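Long-range contacts in 5,10-methylenetetrahydrofolate dehydrogenase (PDB 5ZF1), which probably catalyses the NADP+-dependent oxidation of 5,10-methylenetetrahydrofolate in one-carbon folate metabolism: residues I154-R159 / A213-T218; R159-I164 / M190-T195; A208-A213 / A228-P233; R3-K8 / K150-D155. One frame throughout, in Å; residues are numbered along the deposited sequence. Where two conformers were deposited one is given.

Contact 1: I154-R159 / A213-T218; sequences IDTFGR and ADIIIT. With EDO (1,2-ethanediol), chain I.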
loop_
_atom_site.group_PDB
_atom_site.type_symbol
_atom_site.label_atom_id
_atom_site.label_comp_id
_atom_site.label_asym_id
_atom_site.label_seq_id
_atom_site.Cartn_x
_atom_site.Cartn_y
_atom_site.Cartn_z
ATOM N N ILE B 154 -0.367 -17.379 -16.392
ATOM C CA ILE B 154 -0.465 -17.936 -15.056
ATOM C C ILE B 154 -1.716 -17.369 -14.421
ATOM O O ILE B 154 -1.893 -16.143 -14.362
ATOM C CB ILE B 154 0.779 -17.592 -14.222
ATOM C CG1 ILE B 154 2.054 -18.037 -14.957
ATOM C CG2 ILE B 154 0.642 -18.222 -12.829
ATOM C CD1 ILE B 154 2.182 -19.516 -15.120
ATOM N N ASP B 155 -2.597 -18.251 -13.970
ATOM C CA ASP B 155 -3.859 -17.815 -13.396
ATOM C C ASP B 155 -3.632 -17.226 -12.010
ATOM O O ASP B 155 -3.060 -17.883 -11.134
ATOM C CB ASP B 155 -4.818 -18.987 -13.335
ATOM C CG ASP B 155 -5.127 -19.490 -14.715
ATOM O OD1 ASP B 155 -5.712 -18.685 -15.446
ATOM O OD2 ASP B 155 -4.735 -20.617 -15.064
ATOM N N THR B 156 -4.080 -15.987 -11.825
ATOM C CA THR B 156 -4.034 -15.310 -10.530
ATOM C C THR B 156 -5.405 -15.127 -9.904
ATOM O O THR B 156 -5.522 -15.135 -8.683
ATOM C CB THR B 156 -3.376 -13.925 -10.680
ATOM O OG1 THR B 156 -4.079 -13.137 -11.661
ATOM C CG2 THR B 156 -1.907 -14.065 -11.093
ATOM N N PHE B 157 -6.453 -14.972 -10.722
ATOM C CA PHE B 157 -7.771 -14.616 -10.203
ATOM C C PHE B 157 -8.307 -15.679 -9.249
ATOM O O PHE B 157 -8.555 -16.820 -9.656
ATOM C CB PHE B 157 -8.729 -14.426 -11.394
ATOM C CG PHE B 157 -10.030 -13.827 -11.018
ATOM C CD1 PHE B 157 -11.028 -14.612 -10.452
ATOM C CD2 PHE B 157 -10.282 -12.479 -11.275
ATOM C CE1 PHE B 157 -12.234 -14.061 -10.088
ATOM C CE2 PHE B 157 -11.494 -11.928 -10.928
ATOM C CZ PHE B 157 -12.462 -12.715 -10.332
ATOM N N GLY B 158 -8.469 -15.318 -7.967
ATOM C CA GLY B 158 -8.923 -16.266 -6.975
ATOM C C GLY B 158 -7.914 -17.329 -6.589
ATOM O O GLY B 158 -8.276 -18.253 -5.863
ATOM N N ARG B 159 -6.661 -17.223 -7.039
ATOM C CA ARG B 159 -5.653 -18.213 -6.684
ATOM C C ARG B 159 -4.904 -17.756 -5.433
ATOM O O ARG B 159 -4.865 -16.570 -5.122
ATOM C CB ARG B 159 -4.671 -18.443 -7.831
ATOM C CG ARG B 159 -5.124 -19.556 -8.841
ATOM C CD ARG B 159 -6.444 -19.200 -9.495
ATOM N NE ARG B 159 -6.891 -20.279 -10.389
ATOM C CZ ARG B 159 -7.816 -20.112 -11.321
ATOM N NH1 ARG B 159 -8.365 -18.919 -11.491
ATOM N NH2 ARG B 159 -8.149 -21.133 -12.103
ATOM N N ALA B 213 -0.045 -22.898 -1.733
ATOM C CA ALA B 213 0.010 -21.773 -2.660
ATOM C C ALA B 213 -0.002 -22.257 -4.099
ATOM O O ALA B 213 0.706 -23.200 -4.458
ATOM C CB ALA B 213 1.277 -20.935 -2.425
ATOM N N ASP B 214 -0.781 -21.574 -4.933
ATOM C CA ASP B 214 -0.662 -21.763 -6.370
ATOM C C ASP B 214 0.501 -20.993 -6.977
ATOM O O ASP B 214 1.002 -21.379 -8.038
ATOM C CB ASP B 214 -1.966 -21.322 -7.020
ATOM C CG ASP B 214 -3.141 -22.035 -6.436
ATOM O OD1 ASP B 214 -3.140 -23.287 -6.506
ATOM O OD2 ASP B 214 -4.044 -21.363 -5.884
ATOM N N ILE B 215 0.938 -19.912 -6.333
ATOM C CA ILE B 215 2.027 -19.073 -6.816
ATOM C C ILE B 215 2.864 -18.717 -5.607
ATOM O O ILE B 215 2.298 -18.324 -4.584
ATOM C CB ILE B 215 1.514 -17.781 -7.483
ATOM C CG1 ILE B 215 0.639 -18.105 -8.710
ATOM C CG2 ILE B 215 2.664 -16.888 -7.917
ATOM C CD1 ILE B 215 -0.222 -16.910 -9.147
ATOM N N ILE B 216 4.184 -18.871 -5.715
ATOM C CA ILE B 216 5.134 -18.373 -4.709
ATOM C C ILE B 216 6.092 -17.418 -5.395
ATOM O O ILE B 216 6.690 -17.754 -6.423
ATOM C CB ILE B 216 5.914 -19.511 -4.025
ATOM C CG1 ILE B 216 4.969 -20.533 -3.403
ATOM C CG2 ILE B 216 6.900 -18.934 -2.927
ATOM C CD1 ILE B 216 5.744 -21.778 -2.866
ATOM N N ILE B 217 6.239 -16.224 -4.823
ATOM C CA ILE B 217 7.172 -15.220 -5.308
ATOM C C ILE B 217 8.137 -14.929 -4.174
ATOM O O ILE B 217 7.714 -14.489 -3.107
ATOM C CB ILE B 217 6.445 -13.942 -5.747
ATOM C CG1 ILE B 217 5.599 -14.230 -6.987
ATOM C CG2 ILE B 217 7.454 -12.824 -6.009
ATOM C CD1 ILE B 217 4.476 -13.247 -7.209
ATOM N N THR B 218 9.432 -15.208 -4.384
ATOM C CA THR B 218 10.465 -14.935 -3.375
ATOM C C THR B 218 11.143 -13.615 -3.722
ATOM O O THR B 218 11.901 -13.546 -4.692
ATOM C CB THR B 218 11.505 -16.057 -3.274
ATOM O OG1 THR B 218 12.284 -16.133 -4.478
ATOM C CG2 THR B 218 10.856 -17.405 -2.990
HETATM C C1 EDO I . -4.805 -11.599 -15.103
HETATM O O1 EDO I . -3.812 -12.192 -14.244
HETATM C C2 EDO I . -5.953 -11.014 -14.284
HETATM O O2 EDO I . -6.899 -12.035 -13.940
#

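Contact 2: R159-I164 / M190-T195; sequences RNAVVI and MDATVT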
loop_
_atom_site.group_PDB
_atom_site.type_symbol
_atom_site.label_atom_id
_atom_site.label_comp_id
_atom_site.label_asym_id
_atom_site.label_seq_id
_atom_site.Cartn_x
_atom_site.Cartn_y
_atom_site.Cartn_z
ATOM N N ARG B 159 -6.661 -17.223 -7.039
ATOM C CA ARG B 159 -5.653 -18.213 -6.684
ATOM C C ARG B 159 -4.904 -17.756 -5.433
ATOM O O ARG B 159 -4.865 -16.570 -5.122
ATOM C CB ARG B 159 -4.671 -18.443 -7.831
ATOM C CG ARG B 159 -5.124 -19.556 -8.841
ATOM C CD ARG B 159 -6.444 -19.200 -9.495
ATOM N NE ARG B 159 -6.891 -20.279 -10.389
ATOM C CZ ARG B 159 -7.816 -20.112 -11.321
ATOM N NH1 ARG B 159 -8.365 -18.919 -11.491
ATOM N NH2 ARG B 159 -8.149 -21.133 -12.103
ATOM N N ASN B 160 -4.292 -18.719 -4.752
ATOM C CA ASN B 160 -3.504 -18.460 -3.534
ATOM C C ASN B 160 -2.084 -18.065 -3.921
ATOM O O ASN B 160 -1.344 -18.877 -4.490
ATOM C CB ASN B 160 -3.468 -19.714 -2.659
ATOM C CG ASN B 160 -4.790 -20.022 -1.995
ATOM O OD1 ASN B 160 -5.737 -19.240 -2.048
ATOM N ND2 ASN B 160 -4.855 -21.184 -1.351
ATOM N N ALA B 161 -1.671 -16.841 -3.576
ATOM C CA ALA B 161 -0.337 -16.362 -3.903
ATOM C C ALA B 161 0.372 -16.029 -2.608
ATOM O O ALA B 161 -0.203 -15.366 -1.738
ATOM C CB ALA B 161 -0.369 -15.131 -4.825
ATOM N N VAL B 162 1.583 -16.532 -2.451
ATOM C CA VAL B 162 2.414 -16.178 -1.300
ATOM C C VAL B 162 3.554 -15.318 -1.821
ATOM O O VAL B 162 4.260 -15.717 -2.752
ATOM C CB VAL B 162 2.950 -17.432 -0.583
ATOM C CG1 VAL B 162 3.998 -17.035 0.501
ATOM C CG2 VAL B 162 1.804 -18.226 0.014
ATOM N N VAL B 163 3.767 -14.156 -1.202
ATOM C CA VAL B 163 4.911 -13.311 -1.516
ATOM C C VAL B 163 5.809 -13.369 -0.296
ATOM O O VAL B 163 5.367 -13.005 0.798
ATOM C CB VAL B 163 4.497 -11.862 -1.806
ATOM C CG1 VAL B 163 5.747 -11.021 -2.105
ATOM C CG2 VAL B 163 3.496 -11.791 -2.987
ATOM N N ILE B 164 7.044 -13.835 -0.475
ATOM C CA ILE B 164 8.016 -13.917 0.621
ATOM C C ILE B 164 8.892 -12.680 0.512
ATOM O O ILE B 164 9.722 -12.578 -0.395
ATOM C CB ILE B 164 8.854 -15.208 0.559
ATOM C CG1 ILE B 164 7.943 -16.430 0.550
ATOM C CG2 ILE B 164 9.811 -15.268 1.789
ATOM C CD1 ILE B 164 8.646 -17.739 0.328
ATOM N N MET B 190 -5.055 -8.305 -10.702
ATOM C CA MET B 190 -4.812 -9.736 -10.722
ATOM C C MET B 190 -5.736 -10.527 -9.807
ATOM O O MET B 190 -5.980 -11.707 -10.081
ATOM C CB MET B 190 -3.353 -10.006 -10.352
ATOM C CG MET B 190 -2.433 -8.947 -10.905
ATOM S SD MET B 190 -0.803 -9.618 -11.215
ATOM C CE MET B 190 -1.044 -10.456 -12.774
ATOM N N ASP B 191 -6.245 -9.922 -8.731
ATOM C CA ASP B 191 -7.317 -10.518 -7.928
ATOM C C ASP B 191 -6.914 -11.851 -7.297
ATOM O O ASP B 191 -7.755 -12.695 -7.018
ATOM C CB ASP B 191 -8.602 -10.688 -8.772
ATOM C CG ASP B 191 -9.340 -9.373 -8.972
ATOM O OD1 ASP B 191 -9.773 -8.802 -7.952
ATOM O OD2 ASP B 191 -9.484 -8.893 -10.133
ATOM N N ALA B 192 -5.633 -12.040 -7.014
ATOM C CA ALA B 192 -5.225 -13.194 -6.225
ATOM C C ALA B 192 -5.503 -12.960 -4.739
ATOM O O ALA B 192 -5.651 -11.824 -4.281
ATOM C CB ALA B 192 -3.738 -13.486 -6.425
ATOM N N THR B 193 -5.558 -14.063 -3.988
ATOM C CA THR B 193 -5.589 -14.047 -2.525
ATOM C C THR B 193 -4.135 -14.117 -2.059
ATOM O O THR B 193 -3.485 -15.139 -2.244
ATOM C CB THR B 193 -6.377 -15.246 -1.999
ATOM O OG1 THR B 193 -7.703 -15.230 -2.545
ATOM C CG2 THR B 193 -6.463 -15.209 -0.457
ATOM N N VAL B 194 -3.625 -13.055 -1.433
ATOM C CA VAL B 194 -2.178 -12.894 -1.251
ATOM C C VAL B 194 -1.852 -13.034 0.222
ATOM O O VAL B 194 -2.502 -12.402 1.054
ATOM C CB VAL B 194 -1.701 -11.524 -1.759
ATOM C CG1 VAL B 194 -0.223 -11.328 -1.478
ATOM C CG2 VAL B 194 -1.940 -11.387 -3.256
ATOM N N THR B 195 -0.853 -13.855 0.540
ATOM C CA THR B 195 -0.281 -13.886 1.887
ATOM C C THR B 195 1.084 -13.236 1.809
ATOM O O THR B 195 1.884 -13.590 0.943
ATOM C CB THR B 195 -0.131 -15.320 2.396
ATOM O OG1 THR B 195 -1.406 -15.971 2.382
ATOM C CG2 THR B 195 0.476 -15.319 3.831
HETATM O O HOH W 1 -7.806 -17.768 -3.095
HETATM O O HOH W 2 -2.090 -16.779 0.012
#

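Contact 3: A208-A213 / A228-P233; sequences AYCRNA and ADMVKP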
loop_
_atom_site.group_PDB
_atom_site.type_symbol
_atom_site.label_atom_id
_atom_site.label_comp_id
_atom_site.label_asym_id
_atom_site.label_seq_id
_atom_site.Cartn_x
_atom_site.Cartn_y
_atom_site.Cartn_z
ATOM N N ALA B 208 3.731 -24.170 5.603
ATOM C CA ALA B 208 2.308 -24.463 5.414
ATOM C C ALA B 208 1.678 -23.523 4.382
ATOM O O ALA B 208 0.894 -23.955 3.526
ATOM C CB ALA B 208 1.571 -24.362 6.751
ATOM N N TYR B 209 1.988 -22.226 4.452
ATOM C CA TYR B 209 1.439 -21.324 3.436
ATOM C C TYR B 209 1.916 -21.706 2.039
ATOM O O TYR B 209 1.142 -21.643 1.070
ATOM C CB TYR B 209 1.831 -19.887 3.739
ATOM C CG TYR B 209 1.055 -19.191 4.845
ATOM C CD1 TYR B 209 -0.296 -18.922 4.727
ATOM C CD2 TYR B 209 1.720 -18.756 6.003
ATOM C CE1 TYR B 209 -0.979 -18.244 5.723
ATOM C CE2 TYR B 209 1.053 -18.083 6.999
ATOM C CZ TYR B 209 -0.291 -17.837 6.861
ATOM O OH TYR B 209 -0.943 -17.161 7.842
ATOM N N CYS B 210 3.197 -22.075 1.912
ATOM C CA CYS B 210 3.747 -22.394 0.602
ATOM C C CYS B 210 3.118 -23.656 0.046
ATOM O O CYS B 210 2.829 -23.725 -1.156
ATOM C CB CYS B 210 5.261 -22.539 0.679
ATOM S SG CYS B 210 6.150 -20.983 0.838
ATOM N N ARG B 211 2.857 -24.647 0.911
ATOM C CA ARG B 211 2.285 -25.904 0.436
ATOM C C ARG B 211 0.894 -25.715 -0.117
ATOM O O ARG B 211 0.442 -26.538 -0.922
ATOM C CB ARG B 211 2.220 -26.934 1.563
ATOM C CG ARG B 211 3.537 -27.506 1.953
ATOM C CD ARG B 211 3.336 -28.744 2.858
ATOM N NE ARG B 211 2.493 -28.475 4.028
ATOM C CZ ARG B 211 2.962 -28.101 5.217
ATOM N NH1 ARG B 211 4.268 -27.942 5.397
ATOM N NH2 ARG B 211 2.127 -27.884 6.227
ATOM N N ASN B 212 0.190 -24.673 0.316
ATOM C CA ASN B 212 -1.154 -24.423 -0.169
ATOM C C ASN B 212 -1.197 -23.359 -1.258
ATOM O O ASN B 212 -2.290 -22.962 -1.674
ATOM C CB ASN B 212 -2.058 -24.029 0.997
ATOM C CG ASN B 212 -2.221 -25.155 1.999
ATOM O OD1 ASN B 212 -1.760 -25.066 3.139
ATOM N ND2 ASN B 212 -2.833 -26.248 1.558
ATOM N N ALA B 213 -0.045 -22.898 -1.733
ATOM C CA ALA B 213 0.010 -21.773 -2.660
ATOM C C ALA B 213 -0.002 -22.257 -4.099
ATOM O O ALA B 213 0.706 -23.200 -4.458
ATOM C CB ALA B 213 1.277 -20.935 -2.425
ATOM N N ALA B 228 11.388 -28.701 -2.265
ATOM C CA ALA B 228 10.339 -29.402 -2.997
ATOM C C ALA B 228 9.153 -29.751 -2.106
ATOM O O ALA B 228 8.006 -29.740 -2.570
ATOM C CB ALA B 228 10.908 -30.662 -3.653
ATOM N N ASP B 229 9.393 -30.033 -0.822
ATOM C CA ASP B 229 8.281 -30.359 0.063
ATOM C C ASP B 229 7.446 -29.142 0.437
ATOM O O ASP B 229 6.432 -29.298 1.129
ATOM C CB ASP B 229 8.798 -31.045 1.330
ATOM C CG ASP B 229 9.781 -30.188 2.102
ATOM O OD1 ASP B 229 10.209 -29.141 1.576
ATOM O OD2 ASP B 229 10.130 -30.569 3.242
ATOM N N MET B 230 7.838 -27.948 0.000
ATOM C CA MET B 230 7.060 -26.743 0.237
ATOM C C MET B 230 6.161 -26.396 -0.933
ATOM O O MET B 230 5.417 -25.422 -0.847
ATOM C CB MET B 230 7.991 -25.559 0.532
ATOM C CG MET B 230 8.757 -25.711 1.854
ATOM S SD MET B 230 10.149 -24.585 2.037
ATOM C CE MET B 230 9.340 -22.988 1.857
ATOM N N VAL B 231 6.216 -27.155 -2.026
ATOM C CA VAL B 231 5.625 -26.727 -3.287
ATOM C C VAL B 231 4.408 -27.588 -3.584
ATOM O O VAL B 231 4.465 -28.823 -3.506
ATOM C CB VAL B 231 6.653 -26.770 -4.425
ATOM C CG1 VAL B 231 6.005 -26.394 -5.769
ATOM C CG2 VAL B 231 7.801 -25.832 -4.096
ATOM N N LYS B 232 3.307 -26.933 -3.877
ATOM C CA LYS B 232 2.125 -27.619 -4.353
ATOM C C LYS B 232 2.390 -28.112 -5.770
ATOM O O LYS B 232 2.884 -27.346 -6.601
ATOM C CB LYS B 232 0.941 -26.653 -4.330
ATOM C CG LYS B 232 -0.412 -27.248 -4.643
ATOM C CD LYS B 232 -1.472 -26.145 -4.636
ATOM C CE LYS B 232 -2.789 -26.602 -5.216
ATOM N NZ LYS B 232 -3.862 -25.631 -4.858
ATOM N N PRO B 233 2.077 -29.366 -6.093
ATOM C CA PRO B 233 2.287 -29.822 -7.473
ATOM C C PRO B 233 1.580 -28.905 -8.464
ATOM O O PRO B 233 0.417 -28.544 -8.282
ATOM C CB PRO B 233 1.692 -31.239 -7.473
ATOM C CG PRO B 233 1.769 -31.673 -6.045
ATOM C CD PRO B 233 1.515 -30.426 -5.239
HETATM O O HOH W 3 3.215 -24.145 -3.799
HETATM O O HOH W 4 6.372 -28.558 3.879
HETATM O O HOH W 5 -4.891 -22.772 -3.814
#

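Contact 4: R3-K8 / K150-D155; sequences RILDGK and KRFNID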
loop_
_atom_site.group_PDB
_atom_site.type_symbol
_atom_site.label_atom_id
_atom_site.label_comp_id
_atom_site.label_asym_id
_atom_site.label_seq_id
_atom_site.Cartn_x
_atom_site.Cartn_y
_atom_site.Cartn_z
ATOM N N ARG B 3 7.581 -25.841 -16.699
ATOM C CA ARG B 3 7.837 -24.837 -17.725
ATOM C C ARG B 3 8.840 -23.815 -17.211
ATOM O O ARG B 3 8.867 -23.483 -16.023
ATOM C CB ARG B 3 6.563 -24.099 -18.115
ATOM C CG ARG B 3 5.357 -24.951 -18.408
ATOM C CD ARG B 3 4.135 -24.056 -18.479
ATOM N NE ARG B 3 4.366 -22.872 -19.306
ATOM C CZ ARG B 3 3.659 -21.748 -19.221
ATOM N NH1 ARG B 3 2.686 -21.639 -18.328
ATOM N NH2 ARG B 3 3.938 -20.724 -20.013
ATOM N N ILE B 4 9.645 -23.283 -18.122
ATOM C CA ILE B 4 10.681 -22.321 -17.772
ATOM C C ILE B 4 10.146 -20.917 -18.028
ATOM O O ILE B 4 9.751 -20.583 -19.150
ATOM C CB ILE B 4 11.977 -22.584 -18.555
ATOM C CG1 ILE B 4 12.255 -24.089 -18.639
ATOM C CG2 ILE B 4 13.147 -21.878 -17.897
ATOM C CD1 ILE B 4 12.597 -24.727 -17.313
ATOM N N LEU B 5 10.123 -20.088 -16.984
ATOM C CA LEU B 5 9.711 -18.691 -17.122
ATOM C C LEU B 5 10.962 -17.843 -17.324
ATOM O O LEU B 5 11.438 -17.152 -16.423
ATOM C CB LEU B 5 8.910 -18.237 -15.907
ATOM C CG LEU B 5 7.798 -19.170 -15.438
ATOM C CD1 LEU B 5 7.426 -18.904 -13.977
ATOM C CD2 LEU B 5 6.587 -19.017 -16.349
ATOM N N ASP B 6 11.487 -17.884 -18.550
ATOM C CA ASP B 6 12.757 -17.235 -18.884
ATOM C C ASP B 6 12.535 -15.744 -19.098
ATOM O O ASP B 6 12.070 -15.319 -20.160
ATOM C CB ASP B 6 13.370 -17.875 -20.125
ATOM C CG ASP B 6 14.670 -17.206 -20.546
ATOM O OD1 ASP B 6 15.320 -16.551 -19.696
ATOM O OD2 ASP B 6 15.038 -17.332 -21.732
ATOM N N GLY B 7 12.897 -14.941 -18.092
ATOM C CA GLY B 7 12.704 -13.504 -18.187
ATOM C C GLY B 7 13.574 -12.839 -19.237
ATOM O O GLY B 7 13.223 -11.772 -19.747
ATOM N N LYS B 8 14.718 -13.439 -19.565
ATOM C CA LYS B 8 15.580 -12.847 -20.583
ATOM C C LYS B 8 14.903 -12.874 -21.942
ATOM O O LYS B 8 14.888 -11.868 -22.661
ATOM C CB LYS B 8 16.920 -13.578 -20.641
ATOM C CG LYS B 8 17.918 -12.935 -21.587
ATOM C CD LYS B 8 19.146 -13.805 -21.757
ATOM C CE LYS B 8 20.410 -12.987 -21.596
ATOM N NZ LYS B 8 20.549 -12.485 -20.202
ATOM N N LYS B 150 1.439 -12.580 -16.378
ATOM C CA LYS B 150 0.462 -12.355 -17.440
ATOM C C LYS B 150 0.924 -12.960 -18.754
ATOM O O LYS B 150 0.128 -13.558 -19.478
ATOM C CB LYS B 150 0.202 -10.856 -17.610
ATOM C CG LYS B 150 -0.370 -10.205 -16.364
ATOM C CD LYS B 150 -0.664 -8.727 -16.566
ATOM C CE LYS B 150 -2.085 -8.508 -17.059
ATOM N NZ LYS B 150 -2.335 -9.072 -18.420
ATOM N N ARG B 151 2.205 -12.816 -19.086
ATOM C CA ARG B 151 2.652 -13.281 -20.395
ATOM C C ARG B 151 2.721 -14.798 -20.471
ATOM O O ARG B 151 2.590 -15.365 -21.559
ATOM C CB ARG B 151 4.008 -12.669 -20.737
ATOM C CG ARG B 151 3.939 -11.178 -20.920
ATOM C CD ARG B 151 3.650 -10.807 -22.350
ATOM N NE ARG B 151 3.632 -9.358 -22.517
ATOM C CZ ARG B 151 3.983 -8.732 -23.635
ATOM N NH1 ARG B 151 4.392 -9.432 -24.684
ATOM N NH2 ARG B 151 3.936 -7.408 -23.703
ATOM N N PHE B 152 2.917 -15.479 -19.344
ATOM C CA PHE B 152 2.947 -16.930 -19.353
ATOM C C PHE B 152 1.607 -17.547 -18.991
ATOM O O PHE B 152 1.531 -18.767 -18.770
ATOM C CB PHE B 152 4.065 -17.433 -18.433
ATOM C CG PHE B 152 5.445 -17.184 -18.986
ATOM C CD1 PHE B 152 5.954 -17.981 -19.993
ATOM C CD2 PHE B 152 6.218 -16.138 -18.515
ATOM C CE1 PHE B 152 7.222 -17.745 -20.514
ATOM C CE2 PHE B 152 7.485 -15.897 -19.029
ATOM C CZ PHE B 152 7.985 -16.702 -20.027
ATOM N N ASN B 153 0.551 -16.728 -18.945
ATOM C CA ASN B 153 -0.815 -17.220 -18.756
ATOM C C ASN B 153 -0.971 -17.933 -17.421
ATOM O O ASN B 153 -1.614 -18.978 -17.329
ATOM C CB ASN B 153 -1.241 -18.139 -19.908
ATOM C CG ASN B 153 -2.307 -17.512 -20.789
ATOM O OD1 ASN B 153 -2.519 -16.298 -20.754
ATOM N ND2 ASN B 153 -2.982 -18.340 -21.588
ATOM N N ILE B 154 -0.367 -17.379 -16.392
ATOM C CA ILE B 154 -0.465 -17.936 -15.056
ATOM C C ILE B 154 -1.716 -17.369 -14.421
ATOM O O ILE B 154 -1.893 -16.143 -14.362
ATOM C CB ILE B 154 0.779 -17.592 -14.222
ATOM C CG1 ILE B 154 2.054 -18.037 -14.957
ATOM C CG2 ILE B 154 0.642 -18.222 -12.829
ATOM C CD1 ILE B 154 2.182 -19.516 -15.120
ATOM N N ASP B 155 -2.597 -18.251 -13.970
ATOM C CA ASP B 155 -3.859 -17.815 -13.396
ATOM C C ASP B 155 -3.632 -17.226 -12.010
ATOM O O ASP B 155 -3.060 -17.883 -11.134
ATOM C CB ASP B 155 -4.818 -18.987 -13.335
ATOM C CG ASP B 155 -5.127 -19.490 -14.715
ATOM O OD1 ASP B 155 -5.712 -18.685 -15.446
ATOM O OD2 ASP B 155 -4.735 -20.617 -15.064
#

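Contact 1: I154-R159 / A213-T218
Arg159 and Asp214 mark the closest approach of the two backbones, their CA atoms 6.1 Å apart, where the loop 154-159 rounds a type II turn from Thr156 to Arg159, with Gly158 suited by its positive phi to the third position, beside the start of strand 215-218. The apolar half of the contact gathers on Ile215, whose extended chain (chi2 163°) carries CD1 into the bend of the loop. There CD1 meets Thr156 CG2 at 3.8 Å and Ile154 CG2 at 4.0 Å, and lies 3.6 Å from Asp155 O; a branched aliphatic residue suits a place beside two methyls and a carbonyl oxygen. Thr156 OG1 receives a hydrogen bond at 2.8 Å from O1 of an ethanediol, probably from the crystallisation liquor, and also bonds to Met190 O. In the polar half, Asp214 OD2 lies 3.6 Å from Arg159 CB, against its aliphatic stem. The guanidinium turns back, NH1 binding Phe157 O at 2.8 Å, with Asp155 CB over one face. Asp214 spends its carboxylate on Asn160 N and a salt bridge to Lys232, joining the loop before strand 215-218 to neighbouring strand 160-164, while Ile154 also packs on strand 236-239.

Contact 2: R159-I164 / M190-T195
Arg159 O receives Thr193 N at 2.8 Å, the first of four backbone hydrogen bonds that zip parallel strands 160-164 and 193-195 together. Ala161 N donates to Thr193 O in a nearly straight bond (177°), and Ala161 O accepts Thr195 N. Val163 N to Thr195 O, at 2.9 Å, is the fourth, and the pairing continues toward Cys197. Beta-branched Thr193 suits a strand: its CB stands 3.7 Å from Arg159 O and 4.0 Å from Asn160 OD1, alongside that asparagine side chain. With chi1 at -57°, CG2 is anti to the backbone N and OG1 lies beside it, donating to a water at 2.6 Å that donates to Asn160 OD1; OG1 also bonds Thr201 of the second subunit, whose Ile196 packs on Thr193. Asn160 ND2 donates to Asn212 O. On the face bearing Ala161 and Val194 the side-chain contacts are apolar: Val163 CG2 touches Val194 CG1 at 4.0 Å, Ala161 CB meets Ala192 CB at 4.1 Å, and Ala161, Val163 and Val194 pack on Leu178. Thr195 OG1 bonds its counterpart in the second subunit, where the sheet runs on as an antiparallel ladder. The two strands and helix 171-178 form the beta-alpha-beta crossover of a Rossmann-like NAD(P)-binding domain.

Contact 3: A208-A213 / A228-P233
Cys210 and Met230 make the apolar touch of this contact, SG meeting CE at 3.9 Å. Cys210 CB also lies 3.3 Å from Met230 O, which abuts the last helical turn. The compact cysteine probably suits this close approach, while the flexible methionine, bent at chi3 (58°), brings its methyl round to the sulfur. Beside them Arg211 lays its CG against Asp229 O, and Lys232 CB rests 3.4 Å from Arg211 O and near Ala213 O, the long lysine chain running beside the residues that leave the helix.

Water makes the polar joints in the next shell. One molecule donates to both Cys210 O and Ala213 O and accepts from Lys232 N at 2.8 Å, so a single site fastens the helix end to the loop. A second, in the plane of the Arg211 guanidinium, accepts from NH1 at 2.7 Å and donates to Asp229 O; a bend at chi3 (-54°) folds the group back, with Ala208 CA over one face. Further out, Lys232, extended beyond CG, reaches Asp214 OD1 in a salt bridge and also a sulfate ion, probably from the crystallisation liquor. Asn212 O accepts from Asn160 ND2. Helix 203-211 is the crossover between parallel strands 193-197 and 215-218 of the Rossmann-like domain, and its C-terminal end here meets the loop that leads to strand 236-239.

Contact 4: R3-K8 / K150-D155
Phe152, with CG beside its backbone N (chi1 -71°), sends its ring toward the chain at Leu5, while Arg3 bends at chi3 (47°) to bring its guanidinium round to the carbonyl of the same phenylalanine. Leu5 CD2 comes over one face of the ring, 3.4 Å from CG and 3.8 Å from the ring centroid, a CH-pi contact offset toward the rim. CB and CA of Leu5 run on past CE2 and CZ, so the ring is bordered by backbone as well as by a methyl; Leu10 of helix 7-26 packs on it too.

Arg3 takes the edge. NH2 lies 3.4 Å from Phe152 CD1 near the ring plane, with the guanidinium and ring planes 60° apart, so the two do not stack. The charge is directed at Phe152 O: NH1 donates at 3.1 Å, in the plane of both the carbonyl and the guanidinium, and NH2 adds a weaker bond at 3.3 Å. Ile154 CD1 sits 3.9 Å from NH1.

Phe152 is the first residue beyond helix 140-151, which ends in a Schellman motif with Asn153 as the C-prime residue at positive phi, a conformation asparagine tolerates well. In the other segment, after strand 3-4 and Leu5, Asp6 N-caps helix 7-26, OD1 accepting Lys8 N at 3.2 Å.

An arginine donating to a carbonyl at a helix C-terminus would probably be favoured by the helix dipole. With a leucine on the ring, the contact combines the hydrogen bonds from Arg3 with apolar packing to pin the N-terminal strand 3-4 to the end of helix 140-151.

Overall arrangement
Contact 4 comes first from the N terminus and closes the longest loop, bringing strand 3-4 and the start of helix 7-26 back to the end of helix 140-151 after 141 intervening residues. Contact 1 begins on the stretch where it ends, sharing Ile154 and Asp155, and runs forward to strand 215-218. Nested within its loop is contact 2, with Arg159 common to both. Contact 3 follows contact 2 in series but crosses contact 1 through Ala213. Contact 2 pairs neighbouring strands of the parallel sheet, contact 1 packs the loop before them on strand 215-218, contact 3 joins helix 203-211 to its margin, and contact 4 ties strand 3-4, the sheet's outermost strand on that side, to helix 140-151.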